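Phosphoethanolamine N-methyltransferase 1 (Haemonchus contortus, PDB 4KRG) catalyses the S-adenosylmethionine-dependent N-methylation of phosphoethanolamine, a step that probably leads toward phosphocholine in this parasitic nematode. Local coordinates at residues R46-S51 against V219-R224; P54-K59 against E77-V82; Y276-K281 against N439-F444; L310-H315 against V376-L381. All coordinates share one frame; numbering follows the deposited sequence.

Overall arrangement
Starting from the N terminus, the chain first enters contact 1, where helix 38-50 meets helix 220-226 and closes a loop of 167 residues. Contact 2 is nested in that loop: P54-K59 follows almost at once and meets the chain again at E77-V82, fastening the entry to strand 60-64 to the turn before strand 81-86. Contact 3 opens only after contact 1 has closed, joining Y276-K281 to helix 434-448, and its loop contains contact 4, between L310-H315 and the end of strand 372-378. No loops cross. Contacts 3 and 4 touch, their centres about 13 Å apart, whereas contacts 2 and 3 lie on opposite sides of the chain's centre.

Contact 1: R46-S51 against V219-R224; sequences RADILS and VPTYIR
D48 accepts from the first turn of helix 220-226, so that helix 38-50, which leads into the Rossmann-like methyltransferase domain, meets the helix joining the antiparallel strands 208-218 and 231-240. V219, at the N-cap, has no polar side chain, and D48 probably does the work such a group would do. The tight part of the contact is here. OD2 of D48 takes T221 N at 2.9 Å, nearly along its own C-O axis, and T221 OG1 at 2.6 Å, the two donors arriving from opposite faces of the carboxylate. The D48 side chain lies beside its backbone N (chi1 -73°), which carries OD2 across the gap. P220 suits the first turn, where a ring that lacks an N-H costs no helix bond; its CD packs 3.5 Å from D48 OD2. The N-terminal end of the helix would probably stabilise the negative charge, and the T221 hydroxyl also hydrogen-bonds with S44. Deeper in, the contact is apolar: CD1 of I49 meets CG2 of V219 at 4.0 Å, and I49 goes on to rest against H157, R159 and H233. The outer side is looser and watery. There R224 does not reach the acid directly, and a water bridges them, donating to D48 OD1 at 2.5 Å and accepting from R224 NH1 at 2.8 Å.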
# COMPACT_ATOMS: atom_id res chain seq x y z
N ARG A 46 0.68 -0.66 16.71
CA ARG A 46 -0.75 -0.51 16.92
C ARG A 46 -1.19 0.93 16.62
O ARG A 46 -2.21 1.14 15.96
CB ARG A 46 -1.13 -0.94 18.33
CG ARG A 46 -2.53 -0.55 18.73
CD ARG A 46 -2.95 -1.19 20.04
NE ARG A 46 -1.84 -1.35 20.98
CZ ARG A 46 -1.50 -0.45 21.90
NH1 ARG A 46 -2.17 0.69 21.99
NH2 ARG A 46 -0.49 -0.70 22.72
N ALA A 47 -0.40 1.89 17.08
CA ALA A 47 -0.67 3.31 16.84
C ALA A 47 -0.58 3.67 15.36
O ALA A 47 -1.40 4.44 14.86
CB ALA A 47 0.25 4.19 17.67
N ASP A 48 0.41 3.12 14.65
CA ASP A 48 0.51 3.29 13.21
C ASP A 48 -0.76 2.87 12.49
O ASP A 48 -1.24 3.54 11.60
CB ASP A 48 1.67 2.46 12.64
CG ASP A 48 3.03 3.03 12.98
OD1 ASP A 48 3.14 4.21 13.37
OD2 ASP A 48 4.01 2.27 12.84
N ILE A 49 -1.29 1.72 12.90
CA ILE A 49 -2.49 1.18 12.27
C ILE A 49 -3.74 1.95 12.70
O ILE A 49 -4.52 2.40 11.86
CB ILE A 49 -2.66 -0.32 12.62
CG1 ILE A 49 -1.51 -1.15 12.05
CG2 ILE A 49 -4.02 -0.82 12.14
CD1 ILE A 49 -1.36 -1.10 10.54
N LEU A 50 -3.91 2.11 14.01
CA LEU A 50 -5.12 2.75 14.52
C LEU A 50 -5.24 4.22 14.11
O LEU A 50 -6.34 4.71 13.88
CB LEU A 50 -5.22 2.57 16.04
CG LEU A 50 -5.54 1.14 16.46
CD1 LEU A 50 -5.59 1.03 17.97
CD2 LEU A 50 -6.85 0.68 15.86
N SER A 51 -4.11 4.91 13.98
CA SER A 51 -4.16 6.31 13.58
C SER A 51 -4.49 6.47 12.10
O SER A 51 -4.72 7.58 11.63
CB SER A 51 -2.84 7.01 13.91
OG SER A 51 -1.90 6.76 12.89
N VAL A 219 3.93 -0.03 6.94
CA VAL A 219 3.79 0.27 8.36
C VAL A 219 5.10 0.87 8.87
O VAL A 219 6.14 0.22 8.81
CB VAL A 219 3.46 -1.00 9.14
CG1 VAL A 219 3.37 -0.71 10.63
CG2 VAL A 219 2.16 -1.61 8.62
N PRO A 220 5.05 2.13 9.36
CA PRO A 220 6.26 2.88 9.76
C PRO A 220 7.18 2.15 10.74
O PRO A 220 8.39 2.13 10.53
CB PRO A 220 5.69 4.15 10.39
CG PRO A 220 4.41 4.36 9.66
CD PRO A 220 3.85 2.98 9.43
N THR A 221 6.61 1.55 11.78
CA THR A 221 7.38 0.80 12.77
C THR A 221 8.23 -0.32 12.17
O THR A 221 9.34 -0.59 12.63
CB THR A 221 6.44 0.21 13.83
OG1 THR A 221 5.75 1.28 14.48
CG2 THR A 221 7.21 -0.59 14.86
N TYR A 222 7.71 -0.99 11.15
CA TYR A 222 8.45 -2.08 10.52
C TYR A 222 9.56 -1.61 9.60
O TYR A 222 10.52 -2.34 9.36
CB TYR A 222 7.50 -3.08 9.85
CG TYR A 222 7.03 -4.10 10.84
CD1 TYR A 222 7.72 -5.29 11.01
CD2 TYR A 222 5.93 -3.86 11.65
CE1 TYR A 222 7.32 -6.23 11.93
CE2 TYR A 222 5.52 -4.79 12.59
CZ TYR A 222 6.21 -5.98 12.72
OH TYR A 222 5.81 -6.91 13.64
N ILE A 223 9.45 -0.39 9.10
CA ILE A 223 10.58 0.18 8.38
C ILE A 223 11.65 0.60 9.38
O ILE A 223 12.81 0.22 9.25
CB ILE A 223 10.17 1.37 7.51
CG1 ILE A 223 9.26 0.90 6.38
CG2 ILE A 223 11.41 2.07 6.95
CD1 ILE A 223 8.69 2.01 5.54
N ARG A 224 11.27 1.37 10.40
CA ARG A 224 12.25 1.95 11.31
C ARG A 224 13.01 0.90 12.10
O ARG A 224 14.22 1.01 12.28
CB ARG A 224 11.60 2.92 12.30
CG ARG A 224 11.05 4.17 11.68
CD ARG A 224 10.79 5.21 12.76
NE ARG A 224 10.08 4.64 13.90
CZ ARG A 224 8.76 4.47 13.93
NH1 ARG A 224 8.03 4.81 12.88
NH2 ARG A 224 8.18 3.96 15.01
O HOH W 1 5.50 4.81 14.12

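Contact 2: P54-K59 against E77-V82; sequences PHLTNK and ETARWV
Backbone hydrogen bonding is centred on the carbonyl of K59, which accepts R80 N at 2.7 Å, a short but bent bond with an N-H...O angle of 131°; W81 N adds a weak, long one to the same oxygen. C-H donors supplement these. A79 CA points at L56 O from 3.3 Å in an almost straight line, and T57 CA approaches T78 O less directly. Waters fill in where the backbones do not meet: one links L56 N with T78 OG1, and another accepts from N58 N and donates to T78 O at 2.8 Å. All this joins the loop leading into strand 60-64 to the turn between helix 70-78 and strand 81-86, at one end of the first beta-alpha-beta unit of the Rossmann-like methyltransferase fold. The loop bends in a type II turn, L56-K59, whose third position takes positive phi (70° at N58), a conformation asparagine tolerates well. The apolar share is small. L56 CB lies 4.1 Å from A79 CB, and the compact alanine lets K59 O come close, while L56 continues inward onto L75 and L124. Charged side chains work at the outside: R80 sets its CB against N58 C at 3.7 Å and sends its guanidinium to a salt bridge with D60, and K59 curls back so that NZ reaches H55 O at 2.8 Å, well above the carbonyl plane.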
# COMPACT_ATOMS: atom_id res chain seq x y z
N PRO A 54 -10.53 5.77 10.01
CA PRO A 54 -11.47 6.87 10.24
C PRO A 54 -11.94 6.89 11.70
O PRO A 54 -11.81 5.88 12.40
CB PRO A 54 -12.63 6.55 9.30
CG PRO A 54 -12.43 5.15 8.86
CD PRO A 54 -10.99 4.85 8.95
N HIS A 55 -12.46 8.02 12.15
CA HIS A 55 -13.05 8.11 13.47
C HIS A 55 -14.22 7.15 13.57
O HIS A 55 -14.94 6.93 12.59
CB HIS A 55 -13.51 9.53 13.75
CG HIS A 55 -12.40 10.49 14.07
ND1 HIS A 55 -12.30 11.13 15.27
CD2 HIS A 55 -11.35 10.90 13.32
CE1 HIS A 55 -11.24 11.91 15.26
NE2 HIS A 55 -10.64 11.80 14.09
N LEU A 56 -14.44 6.59 14.75
CA LEU A 56 -15.38 5.48 14.91
C LEU A 56 -16.60 5.79 15.76
O LEU A 56 -17.38 4.88 16.08
CB LEU A 56 -14.65 4.26 15.46
CG LEU A 56 -13.45 3.76 14.65
CD1 LEU A 56 -12.73 2.67 15.39
CD2 LEU A 56 -13.90 3.26 13.29
N THR A 57 -16.78 7.06 16.12
CA THR A 57 -17.90 7.49 16.97
C THR A 57 -19.23 7.00 16.39
O THR A 57 -19.53 7.24 15.22
CB THR A 57 -17.92 9.02 17.09
OG1 THR A 57 -16.58 9.51 17.24
CG2 THR A 57 -18.75 9.46 18.29
N ASN A 58 -20.00 6.27 17.21
CA ASN A 58 -21.31 5.74 16.86
C ASN A 58 -21.31 4.60 15.84
O ASN A 58 -22.36 4.16 15.38
CB ASN A 58 -22.26 6.84 16.39
CG ASN A 58 -22.61 7.81 17.48
OD1 ASN A 58 -22.38 7.55 18.66
ND2 ASN A 58 -23.17 8.95 17.10
N LYS A 59 -20.12 4.11 15.50
CA LYS A 59 -20.01 3.09 14.48
C LYS A 59 -19.85 1.68 15.05
O LYS A 59 -19.34 1.51 16.15
CB LYS A 59 -18.87 3.45 13.51
CG LYS A 59 -19.19 4.70 12.69
CD LYS A 59 -18.01 5.22 11.87
CE LYS A 59 -18.39 6.52 11.16
NZ LYS A 59 -17.40 7.61 11.39
N GLU A 77 -12.90 1.90 22.45
CA GLU A 77 -12.88 3.18 23.16
C GLU A 77 -13.76 4.21 22.48
O GLU A 77 -14.34 5.06 23.14
CB GLU A 77 -11.46 3.74 23.26
CG GLU A 77 -10.54 3.02 24.22
CD GLU A 77 -9.13 3.58 24.19
OE1 GLU A 77 -8.92 4.65 23.58
OE2 GLU A 77 -8.22 2.93 24.76
N THR A 78 -13.85 4.15 21.16
CA THR A 78 -14.64 5.14 20.43
C THR A 78 -15.79 4.57 19.59
O THR A 78 -16.79 5.26 19.37
CB THR A 78 -13.76 6.06 19.59
OG1 THR A 78 -12.90 5.28 18.74
CG2 THR A 78 -12.91 6.94 20.50
N ALA A 79 -15.65 3.33 19.13
CA ALA A 79 -16.72 2.67 18.38
C ALA A 79 -17.93 2.45 19.28
O ALA A 79 -17.78 2.27 20.50
CB ALA A 79 -16.25 1.34 17.83
N ARG A 80 -19.12 2.46 18.71
CA ARG A 80 -20.31 2.15 19.50
C ARG A 80 -20.21 0.73 20.03
O ARG A 80 -20.47 0.48 21.20
CB ARG A 80 -21.59 2.31 18.68
CG ARG A 80 -22.83 2.00 19.50
CD ARG A 80 -24.11 2.23 18.73
NE ARG A 80 -24.34 1.21 17.71
CZ ARG A 80 -25.52 0.99 17.14
NH1 ARG A 80 -26.58 1.71 17.50
NH2 ARG A 80 -25.64 0.05 16.22
N TRP A 81 -19.79 -0.18 19.16
CA TRP A 81 -19.77 -1.60 19.49
C TRP A 81 -18.74 -2.30 18.63
O TRP A 81 -18.53 -1.94 17.48
CB TRP A 81 -21.15 -2.18 19.24
CG TRP A 81 -21.26 -3.68 19.32
CD1 TRP A 81 -21.36 -4.44 20.44
CD2 TRP A 81 -21.33 -4.58 18.21
NE1 TRP A 81 -21.47 -5.77 20.10
CE2 TRP A 81 -21.46 -5.88 18.73
CE3 TRP A 81 -21.28 -4.41 16.82
CZ2 TRP A 81 -21.54 -7.01 17.91
CZ3 TRP A 81 -21.37 -5.53 16.01
CH2 TRP A 81 -21.50 -6.81 16.56
N VAL A 82 -18.08 -3.29 19.20
CA VAL A 82 -17.09 -4.07 18.47
C VAL A 82 -17.38 -5.55 18.66
O VAL A 82 -17.60 -6.01 19.78
CB VAL A 82 -15.66 -3.78 18.97
CG1 VAL A 82 -14.63 -4.53 18.14
CG2 VAL A 82 -15.38 -2.28 18.97
O HOH W 2 -12.33 6.85 16.86
O HOH W 3 -19.43 5.84 20.08

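Contact 3: Y276-K281 against N439-F444; sequences YSWTDK and NAEVSF
An aromatic cluster of Y276, W278 and F444 ties the turn before helix 280-283 to helix 434-448 in the C-terminal half of this di-domain protein. F444 presents an edge to the face of Y276 in an offset edge-to-face pair, centroids 5.9 Å apart and planes at 78°. Its CE1 also lies 3.1 Å from the Y276 carbonyl oxygen, close to the plane of the ring. The Y276 hydroxyl, beyond the cluster, bonds to D447. W278 is sandwiched: T279 CG2 covers one indole face and E441 CB the other, 4.0 Å from the centroid of the five-membered ring. The E441 chain is extended, with CG anti to the backbone N (chi1 -174°), which lays its carboxylate over the indole with the planes only 3° apart. A440 is small enough for A440 CB to approach W278 O at 3.5 Å. W278 CB meets F444 CB at 3.4 Å. A water accepts from W278 NE1 and donates to E441 OE2, which S455 N holds as well. The glutamate therefore serves both chemistries: its methylenes complete an apolar sandwich, while backbone amide and water probably offset the cost of burying its charge.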
# COMPACT_ATOMS: atom_id res chain seq x y z
N TYR A 276 20.36 2.45 -11.62
CA TYR A 276 20.15 3.90 -11.58
C TYR A 276 19.00 4.21 -12.53
O TYR A 276 18.60 3.34 -13.29
CB TYR A 276 21.42 4.65 -12.00
CG TYR A 276 21.92 4.26 -13.36
CD1 TYR A 276 21.48 4.92 -14.50
CD2 TYR A 276 22.83 3.21 -13.51
CE1 TYR A 276 21.92 4.55 -15.75
CE2 TYR A 276 23.28 2.84 -14.76
CZ TYR A 276 22.82 3.52 -15.88
OH TYR A 276 23.26 3.16 -17.12
N SER A 277 18.48 5.43 -12.50
CA SER A 277 17.41 5.82 -13.43
C SER A 277 18.02 6.63 -14.57
O SER A 277 18.97 7.38 -14.35
CB SER A 277 16.33 6.63 -12.72
OG SER A 277 15.33 7.06 -13.63
N TRP A 278 17.48 6.51 -15.78
CA TRP A 278 18.04 7.30 -16.87
C TRP A 278 17.84 8.78 -16.63
O TRP A 278 18.57 9.61 -17.17
CB TRP A 278 17.52 6.88 -18.25
CG TRP A 278 16.09 7.21 -18.61
CD1 TRP A 278 15.04 6.35 -18.63
CD2 TRP A 278 15.59 8.47 -19.08
NE1 TRP A 278 13.91 6.99 -19.07
CE2 TRP A 278 14.21 8.29 -19.35
CE3 TRP A 278 16.15 9.73 -19.29
CZ2 TRP A 278 13.40 9.33 -19.81
CZ3 TRP A 278 15.35 10.75 -19.75
CH2 TRP A 278 13.99 10.55 -20.01
N THR A 279 16.86 9.11 -15.80
CA THR A 279 16.51 10.50 -15.54
C THR A 279 17.48 11.16 -14.56
O THR A 279 17.43 12.38 -14.38
CB THR A 279 15.08 10.62 -15.00
OG1 THR A 279 15.00 9.91 -13.76
CG2 THR A 279 14.08 10.03 -15.97
N ASP A 280 18.33 10.37 -13.92
CA ASP A 280 19.30 10.90 -12.96
C ASP A 280 20.12 12.03 -13.56
O ASP A 280 20.23 13.11 -12.98
CB ASP A 280 20.27 9.82 -12.48
CG ASP A 280 19.59 8.71 -11.71
OD1 ASP A 280 18.39 8.83 -11.43
OD2 ASP A 280 20.27 7.72 -11.38
N LYS A 281 20.70 11.75 -14.73
CA LYS A 281 21.56 12.69 -15.43
C LYS A 281 20.80 13.97 -15.78
O LYS A 281 21.37 15.07 -15.73
CB LYS A 281 22.13 12.05 -16.70
CG LYS A 281 22.95 13.00 -17.58
CD LYS A 281 24.40 13.10 -17.11
CE LYS A 281 25.11 14.35 -17.62
NZ LYS A 281 25.24 14.40 -19.10
N ASN A 439 20.01 10.64 -25.23
CA ASN A 439 21.30 10.03 -24.95
C ASN A 439 21.27 9.19 -23.68
O ASN A 439 21.78 8.08 -23.64
CB ASN A 439 22.37 11.11 -24.78
CG ASN A 439 22.76 11.78 -26.09
OD1 ASN A 439 22.47 11.28 -27.18
ND2 ASN A 439 23.45 12.90 -25.98
N ALA A 440 20.66 9.74 -22.63
CA ALA A 440 20.62 9.07 -21.33
C ALA A 440 19.73 7.83 -21.35
O ALA A 440 20.08 6.81 -20.78
CB ALA A 440 20.18 10.05 -20.24
N GLU A 441 18.58 7.92 -22.02
CA GLU A 441 17.69 6.76 -22.09
C GLU A 441 18.32 5.59 -22.84
O GLU A 441 18.22 4.45 -22.40
CB GLU A 441 16.31 7.10 -22.69
CG GLU A 441 15.36 5.91 -22.61
CD GLU A 441 13.91 6.24 -22.94
OE1 GLU A 441 13.62 7.39 -23.31
OE2 GLU A 441 13.07 5.32 -22.83
N VAL A 442 18.98 5.87 -23.96
CA VAL A 442 19.62 4.78 -24.70
C VAL A 442 20.78 4.16 -23.90
O VAL A 442 20.93 2.94 -23.86
CB VAL A 442 20.06 5.19 -26.14
CG1 VAL A 442 21.34 6.01 -26.13
CG2 VAL A 442 20.23 3.96 -27.00
N SER A 443 21.55 5.00 -23.21
CA SER A 443 22.66 4.53 -22.40
C SER A 443 22.15 3.60 -21.31
O SER A 443 22.78 2.59 -21.00
CB SER A 443 23.41 5.69 -21.75
OG SER A 443 24.06 6.51 -22.72
N PHE A 444 21.01 3.95 -20.74
CA PHE A 444 20.40 3.20 -19.66
C PHE A 444 19.89 1.83 -20.13
O PHE A 444 20.03 0.83 -19.43
CB PHE A 444 19.27 4.03 -19.05
CG PHE A 444 18.31 3.24 -18.22
CD1 PHE A 444 18.56 3.01 -16.87
CD2 PHE A 444 17.13 2.75 -18.77
CE1 PHE A 444 17.66 2.29 -16.10
CE2 PHE A 444 16.22 2.02 -18.00
CZ PHE A 444 16.49 1.80 -16.66
O HOH W 4 11.65 5.66 -20.25

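Contact 4: L310-H315 against V376-L381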
# COMPACT_ATOMS: atom_id res chain seq x y z
N LEU A 310 10.39 5.59 -16.83
CA LEU A 310 10.32 7.02 -16.59
C LEU A 310 9.89 7.27 -15.14
O LEU A 310 8.71 7.18 -14.80
CB LEU A 310 9.35 7.70 -17.56
CG LEU A 310 9.19 9.22 -17.48
CD1 LEU A 310 10.55 9.90 -17.54
CD2 LEU A 310 8.31 9.73 -18.60
N HIS A 311 10.87 7.57 -14.29
CA HIS A 311 10.62 7.84 -12.89
C HIS A 311 11.81 8.55 -12.25
O HIS A 311 12.79 8.85 -12.92
CB HIS A 311 10.29 6.55 -12.12
CG HIS A 311 11.45 5.61 -11.97
ND1 HIS A 311 11.67 4.88 -10.82
CD2 HIS A 311 12.45 5.29 -12.82
CE1 HIS A 311 12.75 4.15 -10.97
NE2 HIS A 311 13.25 4.38 -12.17
N VAL A 312 11.70 8.81 -10.96
CA VAL A 312 12.70 9.53 -10.19
C VAL A 312 13.44 8.53 -9.33
O VAL A 312 12.82 7.66 -8.70
CB VAL A 312 12.02 10.56 -9.25
CG1 VAL A 312 13.04 11.20 -8.32
CG2 VAL A 312 11.29 11.62 -10.06
N ASN A 313 14.77 8.63 -9.30
CA ASN A 313 15.58 7.75 -8.47
C ASN A 313 15.59 8.29 -7.05
O ASN A 313 16.51 9.01 -6.64
CB ASN A 313 17.00 7.67 -9.03
CG ASN A 313 17.83 6.60 -8.37
OD1 ASN A 313 17.48 6.09 -7.30
ND2 ASN A 313 18.95 6.25 -9.00
N SER A 314 14.56 7.93 -6.30
CA SER A 314 14.35 8.48 -4.96
C SER A 314 15.45 8.08 -3.99
O SER A 314 15.76 8.82 -3.05
CB SER A 314 12.97 8.08 -4.43
OG SER A 314 11.95 8.77 -5.13
N HIS A 315 16.05 6.92 -4.21
CA HIS A 315 17.16 6.51 -3.38
C HIS A 315 18.37 7.39 -3.61
O HIS A 315 19.02 7.81 -2.65
CB HIS A 315 17.48 5.03 -3.57
CG HIS A 315 16.61 4.13 -2.75
ND1 HIS A 315 15.43 3.60 -3.22
CD2 HIS A 315 16.73 3.69 -1.47
CE1 HIS A 315 14.86 2.87 -2.28
NE2 HIS A 315 15.63 2.90 -1.21
N VAL A 376 9.46 16.76 -6.68
CA VAL A 376 10.15 16.28 -7.88
C VAL A 376 9.23 15.27 -8.53
O VAL A 376 8.73 14.36 -7.87
CB VAL A 376 11.48 15.60 -7.53
CG1 VAL A 376 12.20 15.14 -8.79
CG2 VAL A 376 12.38 16.54 -6.72
N ALA A 377 8.96 15.43 -9.83
CA ALA A 377 7.99 14.55 -10.48
C ALA A 377 8.28 14.32 -11.95
O ALA A 377 8.86 15.18 -12.61
CB ALA A 377 6.58 15.09 -10.31
N THR A 378 7.86 13.16 -12.44
CA THR A 378 7.89 12.87 -13.86
C THR A 378 6.43 12.81 -14.33
O THR A 378 5.58 12.33 -13.59
CB THR A 378 8.61 11.52 -14.16
OG1 THR A 378 8.06 10.49 -13.33
CG2 THR A 378 10.11 11.63 -13.87
N GLU A 379 6.14 13.32 -15.53
CA GLU A 379 4.80 13.22 -16.13
C GLU A 379 3.65 13.88 -15.36
O GLU A 379 2.51 13.43 -15.47
CB GLU A 379 4.42 11.76 -16.38
CG GLU A 379 5.26 11.04 -17.38
CD GLU A 379 4.82 9.61 -17.57
OE1 GLU A 379 4.92 8.81 -16.61
OE2 GLU A 379 4.35 9.27 -18.67
N LEU A 380 3.92 14.92 -14.59
CA LEU A 380 2.86 15.58 -13.82
C LEU A 380 1.81 16.23 -14.71
O LEU A 380 0.62 15.92 -14.62
CB LEU A 380 3.43 16.63 -12.87
CG LEU A 380 2.39 17.33 -11.98
CD1 LEU A 380 1.88 16.38 -10.90
CD2 LEU A 380 2.96 18.60 -11.37
N LEU A 381 2.24 17.15 -15.57
CA LEU A 381 1.32 17.86 -16.47
C LEU A 381 0.71 16.90 -17.49
O LEU A 381 -0.42 17.09 -17.92
CB LEU A 381 2.04 19.00 -17.19
CG LEU A 381 2.97 19.89 -16.37
CD1 LEU A 381 3.58 20.99 -17.24
CD2 LEU A 381 2.25 20.50 -15.21
O HOH W 5 6.49 8.87 -14.37
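V312 and L310 cover the end of strand 372-378 in the C-terminal domain, whose strand order (350-354, 324-329, 297-302, 372-378, 400-408, 458-465, 428-432, with 458-465 reversed) is that of the class I methyltransferase fold. Over the touching parts the chains run nearly antiparallel, 168° apart, yet no direct hydrogen bond joins them. The first shell is mostly branched aliphatic groups: V312 CG2 fits between V376 CG1 at 3.9 Å and T378 CG2 at 4.0 Å. V376 and T378, beta-branched, suit the strand and present broad apolar surfaces. L310 CD2 lies over the aliphatic and carboxyl carbons of E379, 3.5 Å from CG. Next come the partners that fix these groups. F283 packs on V312, V376 and T378 together, and W278 on L310. E379, the N-cap residue before helix 380-383, stands at positive phi (61°), and its two carboxylate oxygens take the backbone N-H groups of Q305 and R306. H311 turns away to E274, while N313 caps helix 314-321 through OD1 to L316 N and touches a bound octyl glucoside. T378 is amphipathic: chi1 (51°) places OG1 between its backbone N and carbonyl carbon, leaving CG2 to the apolar side. One water completes the join, accepting from T378 OG1 at 2.5 Å and donating to L310 O at 2.8 Å and to E379 OE1 at 2.7 Å.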